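Local structure of putative prolyl-tRNA synthetase (Leishmania major, 5XIL) at residues E411-E419 against R429-W437; V49-L60 against I178-L189. The protein probably joins L-proline to tRNA(Pro) at the expense of ATP, as a class II prolyl-tRNA synthetase whose catalytic, anticodon-binding and C-terminal zinc-binding regions make up this chain. All blocks are in the same frame, centred on the assembly; numbering follows the deposited sequence. Where two conformers were deposited one is given.

Contact 1: E411-E419 against R429-W437; sequences ETHRVRVTE and RKCLILAPW. With MG (magnesium ion), chain F.
Val417 and Ile433 meet in the tightly packed part of this contact. CG2 of Val417 lies 3.6 Å from CG2 of Ile433, and the two side chains pass obliquely. Val415, on the same face, sets its CG2 against Cys431 SG at 3.7 Å. That branch stands anti to its own carbonyl carbon (CG1 is anti to N, chi1 179°), which turns it back toward the cysteine. Thr426 of helix 423-428 covers this side, touching Val415, Cys431 and Ile433. The backbones are joined by a short parallel ladder. Leu432 N donates to His413 O at 2.8 Å. Val415 N then bonds Leu432 O, Leu434 N bonds Val415 O, and Val417 N bonds Leu434 O. Strand 414-416, helix 423-428 and strand 432-437 thus form a beta-alpha-beta unit of the C-terminal, zinc-binding part of the synthetase. Strand 504-509 continues the sheet beyond strand 432-437. The other face is looser. Leu434 CD1 touches Arg414 CG at 3.9 Å and lies near the edge of the guanidinium. Arg416 crosses Leu434 with its CG, 3.8 Å from Leu434 CB, and sends its charged end to Glu486 and onto Trp505. The watery end is at His413. Its NE2 binds magnesium at 2.0 Å, with four waters and Glu219 as the other ligands. Thr409 O accepts from His413 ND1, which fixes the ring's rotation. Water 1, on the metal, donates to Arg429 O at 2.6 Å.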
loop_
_atom_site.group_PDB
_atom_site.type_symbol
_atom_site.label_atom_id
_atom_site.label_comp_id
_atom_site.label_asym_id
_atom_site.label_seq_id
_atom_site.Cartn_x
_atom_site.Cartn_y
_atom_site.Cartn_z
ATOM N N GLU A 411 -8.504 -25.642 19.785
ATOM C CA GLU A 411 -9.173 -25.890 21.028
ATOM C C GLU A 411 -8.870 -27.258 21.585
ATOM O O GLU A 411 -8.750 -27.392 22.818
ATOM C CB GLU A 411 -10.661 -25.639 20.881
ATOM C CG GLU A 411 -10.984 -24.168 20.672
ATOM C CD GLU A 411 -12.418 -23.884 20.304
ATOM O OE1 GLU A 411 -13.158 -24.812 19.917
ATOM O OE2 GLU A 411 -12.784 -22.710 20.379
ATOM N N THR A 412 -8.694 -28.246 20.703
ATOM C CA THR A 412 -8.401 -29.658 21.085
ATOM C C THR A 412 -6.998 -29.698 21.804
ATOM O O THR A 412 -6.814 -30.362 22.834
ATOM C CB THR A 412 -8.438 -30.534 19.804
ATOM O OG1 THR A 412 -9.806 -30.683 19.393
ATOM C CG2 THR A 412 -7.833 -31.894 20.054
ATOM N N HIS A 413 -6.086 -28.877 21.319
ATOM C CA HIS A 413 -4.725 -28.855 21.792
ATOM C C HIS A 413 -4.492 -27.841 22.923
ATOM O O HIS A 413 -3.358 -27.523 23.232
ATOM C CB HIS A 413 -3.811 -28.617 20.642
ATOM C CG HIS A 413 -3.624 -29.808 19.784
ATOM N ND1 HIS A 413 -4.554 -30.140 18.837
ATOM C CD2 HIS A 413 -2.729 -30.805 19.793
ATOM C CE1 HIS A 413 -4.162 -31.210 18.186
ATOM N NE2 HIS A 413 -3.086 -31.664 18.775
ATOM N N ARG A 414 -5.579 -27.276 23.438
ATOM C CA ARG A 414 -5.519 -26.341 24.549
ATOM C C ARG A 414 -5.929 -27.251 25.680
ATOM O O ARG A 414 -7.076 -27.698 25.728
ATOM C CB ARG A 414 -6.534 -25.215 24.369
ATOM C CG ARG A 414 -6.384 -24.079 25.369
ATOM C CD ARG A 414 -6.471 -22.725 24.683
ATOM N NE ARG A 414 -7.852 -22.273 24.539
ATOM C CZ ARG A 414 -8.367 -21.793 23.411
ATOM N NH1 ARG A 414 -7.615 -21.701 22.324
ATOM N NH2 ARG A 414 -9.634 -21.405 23.372
ATOM N N VAL A 415 -5.014 -27.544 26.594
ATOM C CA VAL A 415 -5.364 -28.514 27.621
ATOM C C VAL A 415 -5.340 -27.897 29.010
ATOM O O VAL A 415 -4.339 -27.320 29.404
ATOM C CB VAL A 415 -4.410 -29.717 27.548
ATOM C CG1 VAL A 415 -4.723 -30.729 28.615
ATOM C CG2 VAL A 415 -4.451 -30.358 26.126
ATOM N N ARG A 416 -6.444 -27.952 29.754
ATOM C CA ARG A 416 -6.479 -27.354 31.106
ATOM C C ARG A 416 -5.892 -28.352 32.145
ATOM O O ARG A 416 -6.510 -29.384 32.412
ATOM C CB ARG A 416 -7.893 -26.864 31.430
ATOM C CG ARG A 416 -7.910 -25.538 32.178
ATOM C CD ARG A 416 -9.208 -24.756 31.976
ATOM N NE ARG A 416 -10.352 -25.137 32.810
ATOM C CZ ARG A 416 -11.453 -25.727 32.333
ATOM N NH1 ARG A 416 -11.510 -26.042 31.026
ATOM N NH2 ARG A 416 -12.491 -26.024 33.137
ATOM N N VAL A 417 -4.727 -27.979 32.734
ATOM C CA VAL A 417 -3.855 -28.763 33.544
ATOM C C VAL A 417 -3.918 -28.195 34.967
ATOM O O VAL A 417 -3.664 -27.013 35.147
ATOM C CB VAL A 417 -2.424 -28.763 33.057
ATOM C CG1 VAL A 417 -1.433 -29.417 34.048
ATOM C CG2 VAL A 417 -2.308 -29.465 31.719
ATOM N N THR A 418 -4.259 -28.999 35.941
ATOM C CA THR A 418 -4.227 -28.529 37.342
ATOM C C THR A 418 -3.204 -29.176 38.237
ATOM O O THR A 418 -3.059 -28.738 39.380
ATOM C CB THR A 418 -5.552 -28.796 38.014
ATOM O OG1 THR A 418 -5.815 -30.196 37.953
ATOM C CG2 THR A 418 -6.653 -28.100 37.294
ATOM N N GLU A 419 -2.585 -30.261 37.794
ATOM C CA GLU A 419 -1.547 -30.935 38.515
ATOM C C GLU A 419 -0.175 -30.828 37.825
ATOM O O GLU A 419 -0.008 -31.204 36.662
ATOM C CB GLU A 419 -1.964 -32.403 38.715
ATOM C CG GLU A 419 -3.469 -32.602 39.009
ATOM C CD GLU A 419 -3.970 -32.037 40.339
ATOM O OE1 GLU A 419 -3.279 -32.339 41.339
ATOM O OE2 GLU A 419 -5.028 -31.316 40.404
ATOM N N ARG A 429 2.890 -33.841 24.426
ATOM C CA ARG A 429 1.819 -34.294 23.553
ATOM C C ARG A 429 1.558 -33.208 22.497
ATOM O O ARG A 429 0.554 -33.254 21.787
ATOM C CB ARG A 429 0.549 -34.572 24.356
ATOM C CG ARG A 429 0.404 -36.017 24.808
ATOM C CD ARG A 429 -1.004 -36.302 25.303
ATOM N NE ARG A 429 -1.238 -35.753 26.635
ATOM C CZ ARG A 429 -0.745 -36.274 27.755
ATOM N NH1 ARG A 429 0.011 -37.362 27.706
ATOM N NH2 ARG A 429 -1.009 -35.707 28.924
ATOM N N LYS A 430 2.469 -32.237 22.403
ATOM C CA LYS A 430 2.351 -31.165 21.474
ATOM C C LYS A 430 1.074 -30.324 21.682
ATOM O O LYS A 430 0.393 -29.927 20.698
ATOM C CB LYS A 430 2.439 -31.680 20.050
ATOM C CG LYS A 430 3.810 -32.307 19.784
ATOM C CD LYS A 430 3.886 -32.730 18.313
ATOM C CE LYS A 430 5.101 -33.606 18.062
ATOM N NZ LYS A 430 4.940 -34.901 18.841
ATOM N N CYS A 431 0.786 -30.074 22.951
ATOM C CA CYS A 431 -0.344 -29.231 23.373
ATOM C C CYS A 431 0.128 -27.947 24.058
ATOM O O CYS A 431 1.241 -27.927 24.613
ATOM C CB CYS A 431 -1.192 -30.011 24.326
ATOM S SG CYS A 431 -2.066 -31.397 23.551
ATOM N N LEU A 432 -0.734 -26.944 24.079
ATOM C CA LEU A 432 -0.618 -25.775 24.945
ATOM C C LEU A 432 -1.368 -26.101 26.173
ATOM O O LEU A 432 -2.208 -27.049 26.213
ATOM C CB LEU A 432 -1.169 -24.517 24.318
ATOM C CG LEU A 432 -0.674 -24.134 22.943
ATOM C CD1 LEU A 432 -1.223 -22.795 22.499
ATOM C CD2 LEU A 432 0.823 -24.174 22.896
ATOM N N ILE A 433 -1.124 -25.295 27.213
ATOM C CA ILE A 433 -1.689 -25.595 28.518
ATOM C C ILE A 433 -2.331 -24.381 29.107
ATOM O O ILE A 433 -1.729 -23.301 29.127
ATOM C CB ILE A 433 -0.562 -26.063 29.484
ATOM C CG1 ILE A 433 -0.019 -27.436 29.044
ATOM C CG2 ILE A 433 -1.102 -26.151 30.920
ATOM C CD1 ILE A 433 1.285 -27.858 29.745
ATOM N N LEU A 434 -3.546 -24.527 29.567
ATOM C CA LEU A 434 -4.171 -23.521 30.431
ATOM C C LEU A 434 -4.106 -24.014 31.844
ATOM O O LEU A 434 -4.572 -25.113 32.146
ATOM C CB LEU A 434 -5.646 -23.356 30.036
ATOM C CG LEU A 434 -5.992 -22.377 28.988
ATOM C CD1 LEU A 434 -7.491 -22.532 28.728
ATOM C CD2 LEU A 434 -5.665 -20.947 29.446
ATOM N N ALA A 435 -3.459 -23.253 32.708
ATOM C CA ALA A 435 -3.215 -23.682 34.070
ATOM C C ALA A 435 -3.513 -22.525 35.042
ATOM O O ALA A 435 -3.429 -21.337 34.653
ATOM C CB ALA A 435 -1.749 -24.095 34.215
ATOM N N PRO A 436 -3.841 -22.865 36.309
ATOM C CA PRO A 436 -4.137 -21.862 37.345
ATOM C C PRO A 436 -2.856 -21.233 37.756
ATOM O O PRO A 436 -1.839 -21.929 37.885
ATOM C CB PRO A 436 -4.681 -22.675 38.520
ATOM C CG PRO A 436 -5.073 -24.001 37.929
ATOM C CD PRO A 436 -4.170 -24.239 36.753
ATOM N N TRP A 437 -2.870 -19.920 37.961
ATOM C CA TRP A 437 -1.633 -19.172 38.312
ATOM C C TRP A 437 -1.990 -18.113 39.370
ATOM O O TRP A 437 -3.080 -17.551 39.321
ATOM C CB TRP A 437 -1.122 -18.481 37.064
ATOM C CG TRP A 437 0.134 -17.688 37.213
ATOM C CD1 TRP A 437 1.256 -18.009 37.946
ATOM C CD2 TRP A 437 0.400 -16.421 36.638
ATOM N NE1 TRP A 437 2.218 -17.023 37.818
ATOM C CE2 TRP A 437 1.715 -16.036 37.027
ATOM C CE3 TRP A 437 -0.342 -15.552 35.871
ATOM C CZ2 TRP A 437 2.297 -14.862 36.609
ATOM C CZ3 TRP A 437 0.245 -14.416 35.451
ATOM C CH2 TRP A 437 1.546 -14.057 35.825
HETATM MG MG MG F . -1.532 -32.724 17.988
HETATM O O HOH W 1 -1.342 -33.610 19.991
HETATM O O HOH W 2 -0.194 -30.973 18.254
HETATM O O HOH W 3 -2.776 -34.292 17.735
HETATM O O HOH W 4 0.013 -33.569 17.280
#

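Contact 2: V49-L60 against I178-L189; sequences VQRFLGGKIEKL and ILECYASVYEQL
Phe52 is the main bump of this contact. It is a knob in a hole formed by Ser184, Val185, Gln188 and Leu189. The two helical segments run nearly antiparallel, at 155°, with axes 10.2 Å apart. They belong to helices 40-60 and 168-189, which pack together in the class II synthetase catalytic region. CG of Phe52 is anti to its backbone N (chi1 176°), and the ring enters the hollow with one face under Leu189. Leu189 CG stands 4.1 Å from the ring centroid, a CH-pi contact shifted toward the rim. Its CD1 reaches past the ring to Phe52 CB. At the ring edge lie Val185 CG2 and Gln188 OE1, the latter 3.6 Å from Phe52 CZ. The amide of Gln188 is turned steeply to the ring, with 76° between the planes. Val49 packs beside it through CG2, against Leu189 CD1 and Val185 CG1.

Further along, Leu53 is the second bump. Its CD1 rests on Cys181 CB at 3.8 Å, while CD2 meets the edge of the Tyr182 ring at CE1. The hydroxyl of Tyr182 goes elsewhere, to Gln159. The sulfur of Cys181 touches both Lys56 CB and Leu60 CD1, each at 3.9 Å from SG. Ile178 CD1 meets Leu60 CD1 at this end. Trp136 of strand 131-139 packs on Leu53, and Trp262 of strand 253-265 packs on Ile178 and Tyr182. Most of the contact is apolar, but one water bridges the two helices at its edge. Water 5 accepts from Lys56 NZ at 2.8 Å and donates to Ser184 OG, which itself donates to Glu180 O.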
loop_
_atom_site.group_PDB
_atom_site.type_symbol
_atom_site.label_atom_id
_atom_site.label_comp_id
_atom_site.label_asym_id
_atom_site.label_seq_id
_atom_site.Cartn_x
_atom_site.Cartn_y
_atom_site.Cartn_z
ATOM N N VAL A 49 -3.321 -7.904 3.200
ATOM C CA VAL A 49 -3.231 -7.414 4.556
ATOM C C VAL A 49 -3.118 -5.902 4.620
ATOM O O VAL A 49 -3.804 -5.201 5.449
ATOM C CB VAL A 49 -2.076 -8.079 5.327
ATOM C CG1 VAL A 49 -1.849 -7.389 6.675
ATOM C CG2 VAL A 49 -2.336 -9.562 5.472
ATOM N N GLN A 50 -2.288 -5.367 3.753
ATOM C CA GLN A 50 -2.141 -3.916 3.685
ATOM C C GLN A 50 -3.483 -3.209 3.392
ATOM O O GLN A 50 -3.823 -2.234 4.031
ATOM C CB GLN A 50 -1.152 -3.496 2.615
ATOM C CG GLN A 50 0.261 -3.686 2.993
ATOM C CD GLN A 50 1.266 -3.246 1.913
ATOM O OE1 GLN A 50 1.049 -3.440 0.742
ATOM N NE2 GLN A 50 2.367 -2.713 2.341
ATOM N N ARG A 51 -4.224 -3.693 2.418
ATOM C CA ARG A 51 -5.513 -3.130 2.088
ATOM C C ARG A 51 -6.488 -3.181 3.251
ATOM O O ARG A 51 -7.067 -2.163 3.613
ATOM C CB ARG A 51 -6.072 -3.784 0.859
ATOM C CG ARG A 51 -5.284 -3.349 -0.375
ATOM C CD ARG A 51 -5.694 -4.155 -1.609
ATOM N NE ARG A 51 -4.922 -3.748 -2.781
ATOM C CZ ARG A 51 -4.788 -4.510 -3.868
ATOM N NH1 ARG A 51 -5.375 -5.675 -3.925
ATOM N NH2 ARG A 51 -4.077 -4.090 -4.902
ATOM N N PHE A 52 -6.609 -4.350 3.869
ATOM C CA PHE A 52 -7.629 -4.685 4.820
ATOM C C PHE A 52 -7.296 -3.975 6.126
ATOM O O PHE A 52 -8.128 -3.321 6.670
ATOM C CB PHE A 52 -7.659 -6.213 5.008
ATOM C CG PHE A 52 -8.610 -6.736 6.057
ATOM C CD1 PHE A 52 -9.965 -6.882 5.782
ATOM C CD2 PHE A 52 -8.165 -7.058 7.344
ATOM C CE1 PHE A 52 -10.832 -7.407 6.731
ATOM C CE2 PHE A 52 -9.029 -7.601 8.289
ATOM C CZ PHE A 52 -10.361 -7.741 7.992
ATOM N N LEU A 53 -6.096 -4.230 6.656
ATOM C CA LEU A 53 -5.650 -3.584 7.911
ATOM C C LEU A 53 -5.456 -2.069 7.744
ATOM O O LEU A 53 -5.856 -1.307 8.600
ATOM C CB LEU A 53 -4.328 -4.210 8.423
ATOM C CG LEU A 53 -3.715 -3.612 9.676
ATOM C CD1 LEU A 53 -4.718 -3.725 10.814
ATOM C CD2 LEU A 53 -2.380 -4.345 9.960
ATOM N N GLY A 54 -4.907 -1.653 6.633
ATOM C CA GLY A 54 -4.802 -0.241 6.285
ATOM C C GLY A 54 -6.128 0.449 6.343
ATOM O O GLY A 54 -6.211 1.574 6.859
ATOM N N GLY A 55 -7.128 -0.147 5.743
ATOM C CA GLY A 55 -8.464 0.398 5.766
ATOM C C GLY A 55 -9.021 0.608 7.145
ATOM O O GLY A 55 -9.553 1.690 7.482
ATOM N N LYS A 56 -8.860 -0.402 7.980
ATOM C CA LYS A 56 -9.355 -0.393 9.313
ATOM C C LYS A 56 -8.668 0.661 10.178
ATOM O O LYS A 56 -9.327 1.362 10.937
ATOM C CB LYS A 56 -9.207 -1.763 9.947
ATOM C CG LYS A 56 -10.191 -2.814 9.407
ATOM C CD LYS A 56 -9.960 -4.135 10.107
ATOM C CE LYS A 56 -11.149 -5.053 9.894
ATOM N NZ LYS A 56 -12.080 -4.749 11.000
ATOM N N ILE A 57 -7.355 0.790 10.022
ATOM C CA ILE A 57 -6.710 1.770 10.900
ATOM C C ILE A 57 -6.986 3.208 10.391
ATOM O O ILE A 57 -7.122 4.119 11.210
ATOM C CB ILE A 57 -5.246 1.476 11.135
ATOM C CG1 ILE A 57 -4.482 1.534 9.831
ATOM C CG2 ILE A 57 -5.083 0.116 11.790
ATOM C CD1 ILE A 57 -3.024 1.789 10.070
ATOM N N GLU A 58 -7.193 3.393 9.084
ATOM C CA GLU A 58 -7.613 4.694 8.561
ATOM C C GLU A 58 -8.959 5.051 9.115
ATOM O O GLU A 58 -9.195 6.185 9.582
ATOM C CB GLU A 58 -7.557 4.777 7.013
ATOM C CG GLU A 58 -8.109 6.079 6.440
ATOM C CD GLU A 58 -7.946 6.238 4.916
ATOM O OE1 GLU A 58 -6.923 5.840 4.322
ATOM O OE2 GLU A 58 -8.864 6.813 4.312
ATOM N N LYS A 59 -9.848 4.085 9.121
ATOM C CA LYS A 59 -11.193 4.290 9.589
ATOM C C LYS A 59 -11.220 4.583 11.092
ATOM O O LYS A 59 -12.064 5.362 11.572
ATOM C CB LYS A 59 -12.044 3.058 9.224
ATOM C CG LYS A 59 -13.536 3.252 9.456
ATOM C CD LYS A 59 -14.384 2.103 8.873
ATOM C CE LYS A 59 -15.891 2.372 9.025
ATOM N NZ LYS A 59 -16.352 2.043 10.394
ATOM N N LEU A 60 -10.298 4.019 11.852
ATOM C CA LEU A 60 -10.206 4.415 13.245
ATOM C C LEU A 60 -9.773 5.838 13.492
ATOM O O LEU A 60 -10.028 6.371 14.548
ATOM C CB LEU A 60 -9.304 3.490 14.044
ATOM C CG LEU A 60 -9.841 2.109 14.316
ATOM C CD1 LEU A 60 -8.724 1.194 14.761
ATOM C CD2 LEU A 60 -10.949 2.082 15.324
ATOM N N ILE A 178 -7.075 -1.791 18.162
ATOM C CA ILE A 178 -6.022 -2.206 17.282
ATOM C C ILE A 178 -5.825 -3.717 17.390
ATOM O O ILE A 178 -5.701 -4.410 16.368
ATOM C CB ILE A 178 -4.701 -1.431 17.562
ATOM C CG1 ILE A 178 -4.816 0.040 17.152
ATOM C CG2 ILE A 178 -3.507 -2.127 16.875
ATOM C CD1 ILE A 178 -4.916 0.287 15.659
ATOM N N LEU A 179 -5.853 -4.243 18.614
ATOM C CA LEU A 179 -5.799 -5.671 18.799
ATOM C C LEU A 179 -6.909 -6.403 18.083
ATOM O O LEU A 179 -6.634 -7.419 17.436
ATOM C CB LEU A 179 -5.791 -6.085 20.302
ATOM C CG LEU A 179 -5.392 -7.548 20.515
ATOM C CD1 LEU A 179 -3.923 -7.710 20.272
ATOM C CD2 LEU A 179 -5.763 -8.010 21.910
ATOM N N GLU A 180 -8.133 -5.854 18.117
ATOM C CA GLU A 180 -9.233 -6.421 17.333
ATOM C C GLU A 180 -8.978 -6.424 15.842
ATOM O O GLU A 180 -9.349 -7.400 15.148
ATOM C CB GLU A 180 -10.571 -5.783 17.686
ATOM C CG GLU A 180 -11.055 -6.134 19.059
ATOM C CD GLU A 180 -11.163 -7.654 19.388
ATOM O OE1 GLU A 180 -11.501 -8.475 18.557
ATOM O OE2 GLU A 180 -10.964 -7.961 20.565
ATOM N N CYS A 181 -8.338 -5.363 15.331
ATOM C CA CYS A 181 -7.939 -5.329 13.966
ATOM C C CYS A 181 -6.987 -6.475 13.618
ATOM O O CYS A 181 -7.133 -7.113 12.561
ATOM C CB CYS A 181 -7.242 -4.009 13.586
ATOM S SG CYS A 181 -8.287 -2.568 13.650
ATOM N N TYR A 182 -6.002 -6.715 14.491
ATOM C CA TYR A 182 -5.028 -7.760 14.246
ATOM C C TYR A 182 -5.729 -9.164 14.303
ATOM O O TYR A 182 -5.409 -10.067 13.510
ATOM C CB TYR A 182 -3.898 -7.632 15.290
ATOM C CG TYR A 182 -2.984 -6.419 15.142
ATOM C CD1 TYR A 182 -2.944 -5.671 13.950
ATOM C CD2 TYR A 182 -2.140 -6.032 16.165
ATOM C CE1 TYR A 182 -2.092 -4.618 13.814
ATOM C CE2 TYR A 182 -1.316 -4.997 16.024
ATOM C CZ TYR A 182 -1.250 -4.286 14.874
ATOM O OH TYR A 182 -0.304 -3.282 14.715
ATOM N N ALA A 183 -6.585 -9.358 15.304
ATOM C CA ALA A 183 -7.365 -10.569 15.408
ATOM C C ALA A 183 -8.130 -10.777 14.096
ATOM O O ALA A 183 -8.239 -11.928 13.625
ATOM C CB ALA A 183 -8.342 -10.542 16.580
ATOM N N SER A 184 -8.722 -9.715 13.599
ATOM C CA SER A 184 -9.507 -9.777 12.366
ATOM C C SER A 184 -8.668 -10.122 11.155
ATOM O O SER A 184 -9.103 -10.862 10.291
ATOM C CB SER A 184 -10.255 -8.507 12.090
ATOM O OG SER A 184 -11.060 -8.215 13.192
ATOM N N VAL A 185 -7.480 -9.582 11.061
ATOM C CA VAL A 185 -6.493 -10.073 10.071
ATOM C C VAL A 185 -6.372 -11.581 10.035
ATOM O O VAL A 185 -6.601 -12.213 8.985
ATOM C CB VAL A 185 -5.102 -9.400 10.177
ATOM C CG1 VAL A 185 -4.097 -10.043 9.229
ATOM C CG2 VAL A 185 -5.234 -7.925 9.864
ATOM N N TYR A 186 -6.038 -12.178 11.171
ATOM C CA TYR A 186 -5.839 -13.597 11.238
ATOM C C TYR A 186 -7.135 -14.357 10.942
ATOM O O TYR A 186 -7.148 -15.233 10.082
ATOM C CB TYR A 186 -5.361 -14.000 12.640
ATOM C CG TYR A 186 -3.862 -13.809 12.769
ATOM C CD1 TYR A 186 -3.002 -14.717 12.160
ATOM C CD2 TYR A 186 -3.290 -12.748 13.439
ATOM C CE1 TYR A 186 -1.642 -14.605 12.228
ATOM C CE2 TYR A 186 -1.904 -12.593 13.531
ATOM C CZ TYR A 186 -1.072 -13.569 12.985
ATOM O OH TYR A 186 0.315 -13.497 12.939
ATOM N N GLU A 187 -8.204 -13.932 11.575
ATOM C CA GLU A 187 -9.465 -14.680 11.480
ATOM C C GLU A 187 -10.191 -14.522 10.110
ATOM O O GLU A 187 -10.593 -15.540 9.474
ATOM C CB GLU A 187 -10.413 -14.312 12.629
ATOM C CG GLU A 187 -9.987 -14.748 14.006
ATOM C CD GLU A 187 -10.794 -14.122 15.143
ATOM O OE1 GLU A 187 -11.398 -13.093 14.947
ATOM O OE2 GLU A 187 -10.749 -14.613 16.294
ATOM N N GLN A 188 -10.342 -13.269 9.704
ATOM C CA GLN A 188 -11.185 -12.910 8.566
ATOM C C GLN A 188 -10.422 -13.007 7.286
ATOM O O GLN A 188 -11.006 -13.411 6.280
ATOM C CB GLN A 188 -11.784 -11.535 8.732
ATOM C CG GLN A 188 -12.672 -11.503 9.929
ATOM C CD GLN A 188 -13.277 -10.159 10.140
ATOM O OE1 GLN A 188 -13.409 -9.329 9.209
ATOM N NE2 GLN A 188 -13.633 -9.903 11.369
ATOM N N LEU A 189 -9.120 -12.680 7.274
ATOM C CA LEU A 189 -8.338 -12.859 6.047
ATOM C C LEU A 189 -7.694 -14.187 5.952
ATOM O O LEU A 189 -7.683 -14.801 4.892
ATOM C CB LEU A 189 -7.289 -11.784 5.824
ATOM C CG LEU A 189 -7.695 -10.459 5.281
ATOM C CD1 LEU A 189 -6.357 -9.715 5.067
ATOM C CD2 LEU A 189 -8.364 -10.563 3.929
HETATM O O HOH W 5 -11.609 -5.211 13.770
#

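From the N terminus, helix 40-60 comes first. Contact 2 closes when helix 168-189 packs back on it, bringing together parts 118 residues apart. Helix 40-60 lies against strands 131-139 and 253-265, and helix 168-189 against strands 253-265 and 210-218, all in the catalytic region. The chain then passes through the anticodon-binding domain and helix 387-412. Contact 1 opens at the end of that helix and closes after ten residues, a local turn through helix 423-428. The two contacts are in series and neither encloses the other. The centres of contact 1 and contact 2 are about 29 Å apart, and the contacts do not touch. Contact 1 nevertheless reaches back to the catalytic region, since the magnesium on His413 is also bound by Glu219.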